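Local coordinates for putative antitoxin VapB45 (Mycobacterium tuberculosis, PDB 5AF3), which is possibly the antitoxin of a type II toxin-antitoxin system, paired with the toxin VapC45, and carries sequence families of the helix-turn-helix clan, at residues L17-L27 with L187-P196; V73-F84 with H108-C116. One frame throughout, in Å; residues are numbered along the deposited sequence.

Contact 1 (L17-L27 with L187-P196)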
loop_
_atom_site.group_PDB
_atom_site.type_symbol
_atom_site.label_atom_id
_atom_site.label_comp_id
_atom_site.label_asym_id
_atom_site.label_seq_id
_atom_site.Cartn_x
_atom_site.Cartn_y
_atom_site.Cartn_z
ATOM N N LEU A 17 -18.174 -9.122 -10.637
ATOM C CA LEU A 17 -17.025 -9.908 -10.263
ATOM C C LEU A 17 -16.435 -9.445 -8.925
ATOM O O LEU A 17 -15.795 -10.231 -8.211
ATOM C CB LEU A 17 -15.983 -9.783 -11.387
ATOM C CG LEU A 17 -15.226 -10.953 -12.009
ATOM C CD1 LEU A 17 -16.162 -12.134 -12.366
ATOM C CD2 LEU A 17 -14.447 -10.480 -13.247
ATOM N N TYR A 18 -16.659 -8.171 -8.581
ATOM C CA TYR A 18 -16.005 -7.550 -7.438
ATOM C C TYR A 18 -17.030 -6.921 -6.506
ATOM O O TYR A 18 -17.934 -6.234 -6.958
ATOM C CB TYR A 18 -15.007 -6.476 -7.916
ATOM C CG TYR A 18 -13.961 -6.952 -8.896
ATOM C CD1 TYR A 18 -12.815 -7.587 -8.443
ATOM C CD2 TYR A 18 -14.130 -6.796 -10.274
ATOM C CE1 TYR A 18 -11.852 -8.044 -9.325
ATOM C CE2 TYR A 18 -13.173 -7.239 -11.176
ATOM C CZ TYR A 18 -12.039 -7.883 -10.696
ATOM O OH TYR A 18 -11.057 -8.320 -11.547
ATOM N N THR A 19 -16.910 -7.166 -5.192
ATOM C CA THR A 19 -17.696 -6.396 -4.215
ATOM C C THR A 19 -16.980 -5.039 -4.128
ATOM O O THR A 19 -15.830 -4.946 -4.556
ATOM C CB THR A 19 -17.636 -7.016 -2.808
ATOM O OG1 THR A 19 -16.296 -6.896 -2.300
ATOM C CG2 THR A 19 -18.058 -8.493 -2.820
ATOM N N LEU A 20 -17.614 -4.022 -3.524
ATOM C CA LEU A 20 -16.930 -2.720 -3.386
ATOM C C LEU A 20 -15.768 -2.801 -2.409
ATOM O O LEU A 20 -14.775 -2.113 -2.581
ATOM C CB LEU A 20 -17.869 -1.571 -3.036
ATOM C CG LEU A 20 -19.028 -1.308 -4.023
ATOM C CD1 LEU A 20 -19.925 -0.215 -3.509
ATOM C CD2 LEU A 20 -18.566 -1.004 -5.467
ATOM N N ALA A 21 -15.914 -3.639 -1.389
ATOM C CA ALA A 21 -14.839 -3.932 -0.435
ATOM C C ALA A 21 -13.554 -4.432 -1.128
ATOM O O ALA A 21 -12.441 -3.934 -0.856
ATOM C CB ALA A 21 -15.350 -4.977 0.611
ATOM N N GLU A 22 -13.712 -5.415 -2.013
ATOM C CA GLU A 22 -12.572 -5.980 -2.751
ATOM C C GLU A 22 -11.950 -4.923 -3.643
ATOM O O GLU A 22 -10.733 -4.748 -3.646
ATOM C CB GLU A 22 -12.989 -7.186 -3.610
ATOM C CG GLU A 22 -13.237 -8.502 -2.816
ATOM C CD GLU A 22 -14.234 -9.452 -3.495
ATOM O OE1 GLU A 22 -14.680 -9.145 -4.633
ATOM O OE2 GLU A 22 -14.567 -10.521 -2.888
ATOM N N ALA A 23 -12.801 -4.198 -4.385
ATOM C CA ALA A 23 -12.301 -3.210 -5.343
ATOM C C ALA A 23 -11.555 -2.097 -4.626
ATOM O O ALA A 23 -10.547 -1.589 -5.110
ATOM C CB ALA A 23 -13.452 -2.672 -6.196
ATOM N N SER A 24 -12.033 -1.745 -3.432
ATOM C CA SER A 24 -11.354 -0.717 -2.637
ATOM C C SER A 24 -9.914 -1.151 -2.317
ATOM O O SER A 24 -8.999 -0.347 -2.378
ATOM C CB SER A 24 -12.165 -0.454 -1.352
ATOM O OG SER A 24 -11.343 0.160 -0.376
ATOM N N ARG A 25 -9.725 -2.432 -2.002
ATOM C CA ARG A 25 -8.396 -2.948 -1.632
ATOM C C ARG A 25 -7.486 -3.018 -2.853
ATOM O O ARG A 25 -6.364 -2.496 -2.841
ATOM C CB ARG A 25 -8.516 -4.335 -1.000
ATOM C CG ARG A 25 -9.262 -4.353 0.296
ATOM C CD ARG A 25 -9.222 -5.736 0.889
ATOM N NE ARG A 25 -10.590 -6.186 1.135
ATOM C CZ ARG A 25 -11.130 -7.298 0.639
ATOM N NH1 ARG A 25 -10.400 -8.126 -0.118
ATOM N NH2 ARG A 25 -12.399 -7.589 0.932
ATOM N N TYR A 26 -8.009 -3.611 -3.929
ATOM C CA TYR A 26 -7.208 -3.783 -5.144
ATOM C C TYR A 26 -6.788 -2.470 -5.811
ATOM O O TYR A 26 -5.682 -2.375 -6.309
ATOM C CB TYR A 26 -7.921 -4.682 -6.155
ATOM C CG TYR A 26 -8.495 -5.975 -5.627
ATOM C CD1 TYR A 26 -7.946 -6.645 -4.500
ATOM C CD2 TYR A 26 -9.602 -6.547 -6.245
ATOM C CE1 TYR A 26 -8.512 -7.860 -4.030
ATOM C CE2 TYR A 26 -10.151 -7.744 -5.778
ATOM C CZ TYR A 26 -9.592 -8.382 -4.678
ATOM O OH TYR A 26 -10.177 -9.567 -4.264
ATOM N N LEU A 27 -7.711 -1.495 -5.850
ATOM C CA LEU A 27 -7.486 -0.172 -6.456
ATOM C C LEU A 27 -6.872 0.865 -5.504
ATOM O O LEU A 27 -6.350 1.894 -5.953
ATOM C CB LEU A 27 -8.799 0.381 -7.016
ATOM C CG LEU A 27 -9.534 -0.475 -8.049
ATOM C CD1 LEU A 27 -10.601 0.434 -8.699
ATOM C CD2 LEU A 27 -8.624 -1.113 -9.055
ATOM N N LEU A 187 -5.157 -7.739 -12.321
ATOM C CA LEU A 187 -6.542 -8.130 -12.341
ATOM C C LEU A 187 -6.838 -8.622 -13.778
ATOM O O LEU A 187 -6.578 -7.911 -14.746
ATOM C CB LEU A 187 -7.443 -6.953 -12.008
ATOM C CG LEU A 187 -7.170 -6.290 -10.655
ATOM C CD1 LEU A 187 -8.144 -5.113 -10.493
ATOM C CD2 LEU A 187 -7.330 -7.331 -9.534
ATOM N N ASP A 188 -7.339 -9.860 -13.883
ATOM C CA ASP A 188 -7.559 -10.529 -15.175
ATOM C C ASP A 188 -8.792 -11.414 -14.979
ATOM O O ASP A 188 -8.743 -12.346 -14.178
ATOM C CB ASP A 188 -6.291 -11.326 -15.547
ATOM C CG ASP A 188 -6.422 -12.141 -16.862
ATOM O OD1 ASP A 188 -7.524 -12.234 -17.431
ATOM O OD2 ASP A 188 -5.376 -12.668 -17.314
ATOM N N PRO A 189 -9.912 -11.133 -15.691
ATOM C CA PRO A 189 -11.116 -11.932 -15.451
ATOM C C PRO A 189 -10.935 -13.414 -15.881
ATOM O O PRO A 189 -11.768 -14.265 -15.547
ATOM C CB PRO A 189 -12.181 -11.228 -16.316
ATOM C CG PRO A 189 -11.398 -10.614 -17.415
ATOM C CD PRO A 189 -10.128 -10.134 -16.759
ATOM N N ARG A 190 -9.861 -13.707 -16.599
ATOM C CA ARG A 190 -9.627 -15.093 -17.090
ATOM C C ARG A 190 -8.885 -15.965 -16.069
ATOM O O ARG A 190 -8.695 -17.168 -16.308
ATOM C CB ARG A 190 -8.840 -15.091 -18.398
ATOM C CG ARG A 190 -9.585 -14.551 -19.594
ATOM C CD ARG A 190 -8.592 -13.988 -20.598
ATOM N NE ARG A 190 -8.545 -14.700 -21.875
ATOM C CZ ARG A 190 -7.796 -15.778 -22.114
ATOM N NH1 ARG A 190 -7.042 -16.300 -21.153
ATOM N NH2 ARG A 190 -7.812 -16.353 -23.311
ATOM N N ARG A 191 -8.409 -15.364 -14.965
ATOM C CA ARG A 191 -7.589 -16.098 -13.978
ATOM C C ARG A 191 -7.890 -15.665 -12.555
ATOM O O ARG A 191 -8.060 -14.472 -12.287
ATOM C CB ARG A 191 -6.087 -15.923 -14.231
ATOM C CG ARG A 191 -5.578 -16.334 -15.644
ATOM C CD ARG A 191 -4.100 -16.145 -15.744
ATOM N NE ARG A 191 -3.774 -14.733 -15.987
ATOM C CZ ARG A 191 -2.548 -14.208 -15.996
ATOM N NH1 ARG A 191 -1.441 -14.945 -15.773
ATOM N NH2 ARG A 191 -2.424 -12.910 -16.265
ATOM N N GLY A 192 -7.957 -16.624 -11.641
ATOM C CA GLY A 192 -8.199 -16.320 -10.245
ATOM C C GLY A 192 -9.537 -15.635 -9.978
ATOM O O GLY A 192 -9.668 -14.916 -8.998
ATOM N N TYR A 193 -10.522 -15.846 -10.858
ATOM C CA TYR A 193 -11.822 -15.134 -10.820
ATOM C C TYR A 193 -11.694 -13.591 -10.835
ATOM O O TYR A 193 -12.542 -12.890 -10.295
ATOM C CB TYR A 193 -12.699 -15.590 -9.639
ATOM C CG TYR A 193 -12.678 -17.088 -9.385
ATOM C CD1 TYR A 193 -13.276 -17.980 -10.287
ATOM C CD2 TYR A 193 -12.040 -17.610 -8.258
ATOM C CE1 TYR A 193 -13.245 -19.355 -10.071
ATOM C CE2 TYR A 193 -11.997 -18.985 -8.028
ATOM C CZ TYR A 193 -12.606 -19.851 -8.939
ATOM O OH TYR A 193 -12.573 -21.213 -8.708
ATOM N N GLY A 194 -10.634 -13.080 -11.440
ATOM C CA GLY A 194 -10.424 -11.617 -11.511
ATOM C C GLY A 194 -9.751 -10.998 -10.285
ATOM O O GLY A 194 -9.451 -9.797 -10.281
ATOM N N GLN A 195 -9.486 -11.816 -9.263
ATOM C CA GLN A 195 -8.740 -11.379 -8.065
ATOM C C GLN A 195 -7.243 -11.250 -8.381
ATOM O O GLN A 195 -6.756 -11.869 -9.321
ATOM C CB GLN A 195 -8.980 -12.357 -6.906
ATOM C CG GLN A 195 -10.444 -12.524 -6.542
ATOM C CD GLN A 195 -10.684 -13.651 -5.554
ATOM O OE1 GLN A 195 -9.795 -14.029 -4.768
ATOM N NE2 GLN A 195 -11.904 -14.199 -5.580
ATOM N N PRO A 196 -6.487 -10.448 -7.592
ATOM C CA PRO A 196 -5.079 -10.215 -7.922
ATOM C C PRO A 196 -4.264 -11.534 -8.124
ATOM O O PRO A 196 -4.237 -12.376 -7.222
ATOM C CB PRO A 196 -4.560 -9.460 -6.700
ATOM C CG PRO A 196 -5.771 -8.737 -6.192
ATOM C CD PRO A 196 -6.895 -9.725 -6.366
#

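Contact 2 (V73-F84 with H108-C116)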
loop_
_atom_site.group_PDB
_atom_site.type_symbol
_atom_site.label_atom_id
_atom_site.label_comp_id
_atom_site.label_asym_id
_atom_site.label_seq_id
_atom_site.Cartn_x
_atom_site.Cartn_y
_atom_site.Cartn_z
ATOM N N VAL A 73 -15.202 -4.466 -16.653
ATOM C CA VAL A 73 -15.176 -3.114 -17.247
ATOM C C VAL A 73 -15.364 -2.014 -16.174
ATOM O O VAL A 73 -14.727 -0.926 -16.292
ATOM C CB VAL A 73 -16.198 -2.939 -18.435
ATOM C CG1 VAL A 73 -17.610 -2.958 -17.937
ATOM C CG2 VAL A 73 -15.867 -1.650 -19.248
ATOM N N GLY A 74 -16.224 -2.264 -15.182
ATOM C CA GLY A 74 -16.478 -1.325 -14.083
ATOM C C GLY A 74 -15.262 -1.112 -13.173
ATOM O O GLY A 74 -15.001 0.008 -12.698
ATOM N N ILE A 75 -14.537 -2.184 -12.851
ATOM C CA ILE A 75 -13.315 -1.991 -12.059
ATOM C C ILE A 75 -12.238 -1.231 -12.859
ATOM O O ILE A 75 -11.433 -0.473 -12.289
ATOM C CB ILE A 75 -12.756 -3.304 -11.408
ATOM C CG1 ILE A 75 -12.040 -2.924 -10.093
ATOM C CG2 ILE A 75 -11.818 -4.049 -12.338
ATOM C CD1 ILE A 75 -11.606 -4.119 -9.265
ATOM N N ALA A 76 -12.254 -1.398 -14.183
ATOM C CA ALA A 76 -11.285 -0.741 -15.060
ATOM C C ALA A 76 -11.616 0.761 -15.056
ATOM O O ALA A 76 -10.715 1.596 -14.923
ATOM C CB ALA A 76 -11.394 -1.329 -16.516
ATOM N N GLU A 77 -12.906 1.084 -15.175
ATOM C CA GLU A 77 -13.378 2.484 -15.094
ATOM C C GLU A 77 -13.037 3.084 -13.702
ATOM O O GLU A 77 -12.529 4.205 -13.591
ATOM C CB GLU A 77 -14.882 2.520 -15.373
ATOM C CG GLU A 77 -15.187 2.106 -16.841
ATOM C CD GLU A 77 -16.657 1.875 -17.129
ATOM O OE1 GLU A 77 -17.406 1.534 -16.182
ATOM O OE2 GLU A 77 -17.041 2.082 -18.326
ATOM N N ALA A 78 -13.266 2.314 -12.646
ATOM C CA ALA A 78 -12.917 2.760 -11.274
ATOM C C ALA A 78 -11.407 2.985 -11.127
ATOM O O ALA A 78 -10.976 3.937 -10.470
ATOM C CB ALA A 78 -13.439 1.764 -10.207
ATOM N N TYR A 79 -10.612 2.120 -11.748
ATOM C CA TYR A 79 -9.176 2.215 -11.711
ATOM C C TYR A 79 -8.712 3.529 -12.350
ATOM O O TYR A 79 -7.890 4.262 -11.765
ATOM C CB TYR A 79 -8.520 1.023 -12.396
ATOM C CG TYR A 79 -7.033 1.177 -12.605
ATOM C CD1 TYR A 79 -6.120 0.906 -11.573
ATOM C CD2 TYR A 79 -6.536 1.560 -13.849
ATOM C CE1 TYR A 79 -4.764 1.032 -11.789
ATOM C CE2 TYR A 79 -5.205 1.668 -14.070
ATOM C CZ TYR A 79 -4.318 1.437 -13.041
ATOM O OH TYR A 79 -2.979 1.568 -13.318
ATOM N N VAL A 80 -9.278 3.846 -13.510
ATOM C CA VAL A 80 -8.907 5.081 -14.226
ATOM C C VAL A 80 -9.347 6.332 -13.459
ATOM O O VAL A 80 -8.555 7.245 -13.289
ATOM C CB VAL A 80 -9.439 5.074 -15.644
ATOM C CG1 VAL A 80 -9.234 6.454 -16.334
ATOM C CG2 VAL A 80 -8.682 3.968 -16.474
ATOM N N LEU A 81 -10.584 6.355 -12.993
ATOM C CA LEU A 81 -11.080 7.442 -12.150
ATOM C C LEU A 81 -10.241 7.622 -10.882
ATOM O O LEU A 81 -10.048 8.732 -10.419
ATOM C CB LEU A 81 -12.513 7.191 -11.757
ATOM C CG LEU A 81 -13.574 7.336 -12.852
ATOM C CD1 LEU A 81 -14.909 6.998 -12.257
ATOM C CD2 LEU A 81 -13.533 8.808 -13.390
ATOM N N ASN A 82 -9.755 6.528 -10.312
ATOM C CA ASN A 82 -8.849 6.653 -9.165
ATOM C C ASN A 82 -7.514 7.283 -9.518
ATOM O O ASN A 82 -6.906 7.999 -8.681
ATOM C CB ASN A 82 -8.642 5.309 -8.478
ATOM C CG ASN A 82 -8.063 5.472 -7.066
ATOM O OD1 ASN A 82 -8.394 6.424 -6.353
ATOM N ND2 ASN A 82 -7.174 4.564 -6.683
ATOM N N ALA A 83 -7.047 7.028 -10.734
ATOM C CA ALA A 83 -5.827 7.613 -11.230
ATOM C C ALA A 83 -6.075 9.109 -11.392
ATOM O O ALA A 83 -5.175 9.916 -11.093
ATOM C CB ALA A 83 -5.412 7.007 -12.569
ATOM N N PHE A 84 -7.284 9.467 -11.854
ATOM C CA PHE A 84 -7.663 10.891 -11.949
ATOM C C PHE A 84 -7.653 11.533 -10.536
ATOM O O PHE A 84 -7.084 12.630 -10.336
ATOM C CB PHE A 84 -9.054 11.095 -12.605
ATOM C CG PHE A 84 -9.114 10.731 -14.068
ATOM C CD1 PHE A 84 -7.986 10.330 -14.790
ATOM C CD2 PHE A 84 -10.352 10.803 -14.733
ATOM C CE1 PHE A 84 -8.106 9.981 -16.144
ATOM C CE2 PHE A 84 -10.468 10.463 -16.080
ATOM C CZ PHE A 84 -9.362 10.047 -16.771
ATOM N N HIS A 108 -17.843 3.083 -22.770
ATOM C CA HIS A 108 -16.845 2.698 -21.742
ATOM C C HIS A 108 -15.483 3.339 -22.050
ATOM O O HIS A 108 -14.440 2.706 -21.931
ATOM C CB HIS A 108 -16.732 1.143 -21.684
ATOM C CG HIS A 108 -17.995 0.457 -21.255
ATOM N ND1 HIS A 108 -18.577 0.656 -20.017
ATOM C CD2 HIS A 108 -18.787 -0.442 -21.902
ATOM C CE1 HIS A 108 -19.677 -0.079 -19.928
ATOM N NE2 HIS A 108 -19.824 -0.751 -21.056
ATOM N N ALA A 109 -15.487 4.609 -22.497
ATOM C CA ALA A 109 -14.262 5.260 -22.930
ATOM C C ALA A 109 -13.109 5.218 -21.891
ATOM O O ALA A 109 -11.943 5.191 -22.273
ATOM C CB ALA A 109 -14.559 6.745 -23.294
ATOM N N LEU A 110 -13.452 5.292 -20.600
ATOM C CA LEU A 110 -12.405 5.222 -19.552
ATOM C C LEU A 110 -11.587 3.942 -19.639
ATOM O O LEU A 110 -10.394 3.933 -19.298
ATOM C CB LEU A 110 -12.996 5.357 -18.155
ATOM C CG LEU A 110 -13.634 6.716 -17.831
ATOM C CD1 LEU A 110 -14.188 6.710 -16.449
ATOM C CD2 LEU A 110 -12.541 7.774 -17.916
ATOM N N ALA A 111 -12.234 2.879 -20.128
ATOM C CA ALA A 111 -11.586 1.554 -20.287
ATOM C C ALA A 111 -11.087 1.292 -21.723
ATOM O O ALA A 111 -10.686 0.183 -22.076
ATOM C CB ALA A 111 -12.536 0.456 -19.816
ATOM N N SER A 112 -11.060 2.343 -22.529
ATOM C CA SER A 112 -10.691 2.222 -23.934
ATOM C C SER A 112 -9.204 2.329 -24.215
ATOM O O SER A 112 -8.497 3.114 -23.607
ATOM C CB SER A 112 -11.442 3.292 -24.748
ATOM O OG SER A 112 -10.955 3.325 -26.068
ATOM N N GLN A 113 -8.756 1.593 -25.228
ATOM C CA GLN A 113 -7.396 1.634 -25.699
ATOM C C GLN A 113 -7.061 3.024 -26.237
ATOM O O GLN A 113 -5.911 3.416 -26.249
ATOM C CB GLN A 113 -7.183 0.589 -26.790
ATOM C CG GLN A 113 -5.759 0.544 -27.316
ATOM C CD GLN A 113 -5.472 -0.731 -28.070
ATOM O OE1 GLN A 113 -6.363 -1.563 -28.281
ATOM N NE2 GLN A 113 -4.225 -0.895 -28.481
ATOM N N ASP A 114 -8.089 3.767 -26.648
ATOM C CA ASP A 114 -7.878 5.079 -27.281
ATOM C C ASP A 114 -7.795 6.211 -26.259
ATOM O O ASP A 114 -7.453 7.350 -26.599
ATOM C CB ASP A 114 -9.020 5.378 -28.265
ATOM C CG ASP A 114 -8.953 4.517 -29.525
ATOM O OD1 ASP A 114 -7.856 4.013 -29.842
ATOM O OD2 ASP A 114 -10.014 4.362 -30.182
ATOM N N LEU A 115 -8.105 5.906 -25.004
ATOM C CA LEU A 115 -8.124 6.963 -23.983
ATOM C C LEU A 115 -6.751 7.603 -23.885
ATOM O O LEU A 115 -6.619 8.813 -23.951
ATOM C CB LEU A 115 -8.537 6.423 -22.608
ATOM C CG LEU A 115 -8.453 7.476 -21.497
ATOM C CD1 LEU A 115 -9.555 8.552 -21.664
ATOM C CD2 LEU A 115 -8.575 6.828 -20.094
ATOM N N CYS A 116 -5.719 6.794 -23.702
ATOM C CA CYS A 116 -4.418 7.371 -23.410
ATOM C C CYS A 116 -3.878 8.205 -24.586
ATOM O O CYS A 116 -3.295 9.288 -24.362
ATOM C CB CYS A 116 -3.435 6.320 -22.939
ATOM S SG CYS A 116 -1.992 7.082 -22.321
HETATM O O HOH W 1 -16.142 4.648 -19.117
#

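Contact 1 (L17-L27 with L187-P196)
Residues 17-27, a short, weakly bonded strand leading into helix 20-27, meet the irregular connection 187-196 at two places, with Leu17 CA 6.9 Å from Gly194 CA and Tyr26 CA 7.3 Å from Pro196 CA. Between them reaches the phenol of Tyr18, whose OH donates to Gly194 O at a short 2.5 Å. The carbonyl oxygen lies at the ring's edge, but the hydroxyl comes in bent, with a C=O...OH angle of 114°, and tilted from the carbonyl plane. Gly194 lets the loop come this close: its CA faces Tyr18 and Leu17 with no side chain in the way.

On the helix, one face of the Tyr26 ring receives Pro196 CD, the proline crossing the tyrosine side chain at about a right angle. Pro196 CD sits 3.5 Å from the ring centroid, a CH-pi contact, while the opposite face carries Glu22 O from its own helix. Leu187 CD2 comes obliquely to the same ring, 4.1 Å from Tyr26 CD2, and Gln195 CG passes 3.7 Å from Tyr26 OH. Near the start of 17-27, the Leu17 and Pro189 side chains cross at about a right angle, CD2 touching CB. A capping box of Thr19 and Glu22 starts the helix that presents Tyr26.

One phenol-to-carbonyl bond set among apolar contacts thus joins the putative DNA-binding HTH domain to the DUF433 region, and satisfies a buried carbonyl of the loop.

Contact 2 (V73-F84 with H108-C116)
Glu77 OE2 is held from two directions: His108 ND1 donates to it at 2.7 Å, and a water gives it a second bond while accepting from Leu110 N. The histidine meets the oxygen on its syn side, 34° out of the carboxylate plane, yet the oxygen lies close to the plane of the imidazole, and the N-H...O angle is 158°. The other carboxylate oxygen, OE1, is bonded to Thr58 OG1, so both ends of this buried group have partners, which fixes its rotation. A carboxylate at ND1 would probably favour a proton there and could stabilise a charged imidazole.

One face of the same ring is covered by Val73 CG2, 3.8 Å from the ring centroid. With CG2 anti to the backbone N (CG1 at chi1 69°), Val73 also brings that methyl to 4.0 Å from Ala111 CB. Ala76 CB continues the row, 3.9 Å from Ala111 CB.

Leu110 fills the middle of the interface, its two methyls parting company. CD1 lies 3.7 Å from Leu81 CG, the two side chains crossing at about a right angle; CD2 touches both Val80 CG1 and Phe84 CE2, 3.9 Å from the latter. Val80 CG1 then meets Leu115 CD2 tip to tip at 3.8 Å, which brings in the start of the next helix. Ser112 OG caps the turn leading there by accepting from Asp114 N.

The 3-10 turn 109-110 and its flanks therefore lie along helix 72-86. Leu98 of helix 95-105 packs on both Leu81 and Leu110, helix 155-161 touches Phe84 and Leu115, and Ala111 is backbone-bonded to Ala172 at the start of strand 172-176.

How the contacts relate
From the N terminus, strand 18-19 and helix 20-27 come first, and their partner in contact 1 arrives only 160 residues later, between strands 185-187 and 197-198. Contact 2 closes a much shorter loop within that span: the chain leaves helix 72-86, forms helix 95-105, and returns at 108-116 against the helix it left. The two are thus nested, not crossed, with centres about 15 Å apart. They also touch: Leu27 packs on Ala78 and Tyr79, and Tyr18 on Ile75. Helix 72-86 lies between 17-27 and 108-116; contact 1 ties the N-terminal strand and helix to the 187-196 loop, and contact 2 ties helix 72-86 to the start of helix 115-130.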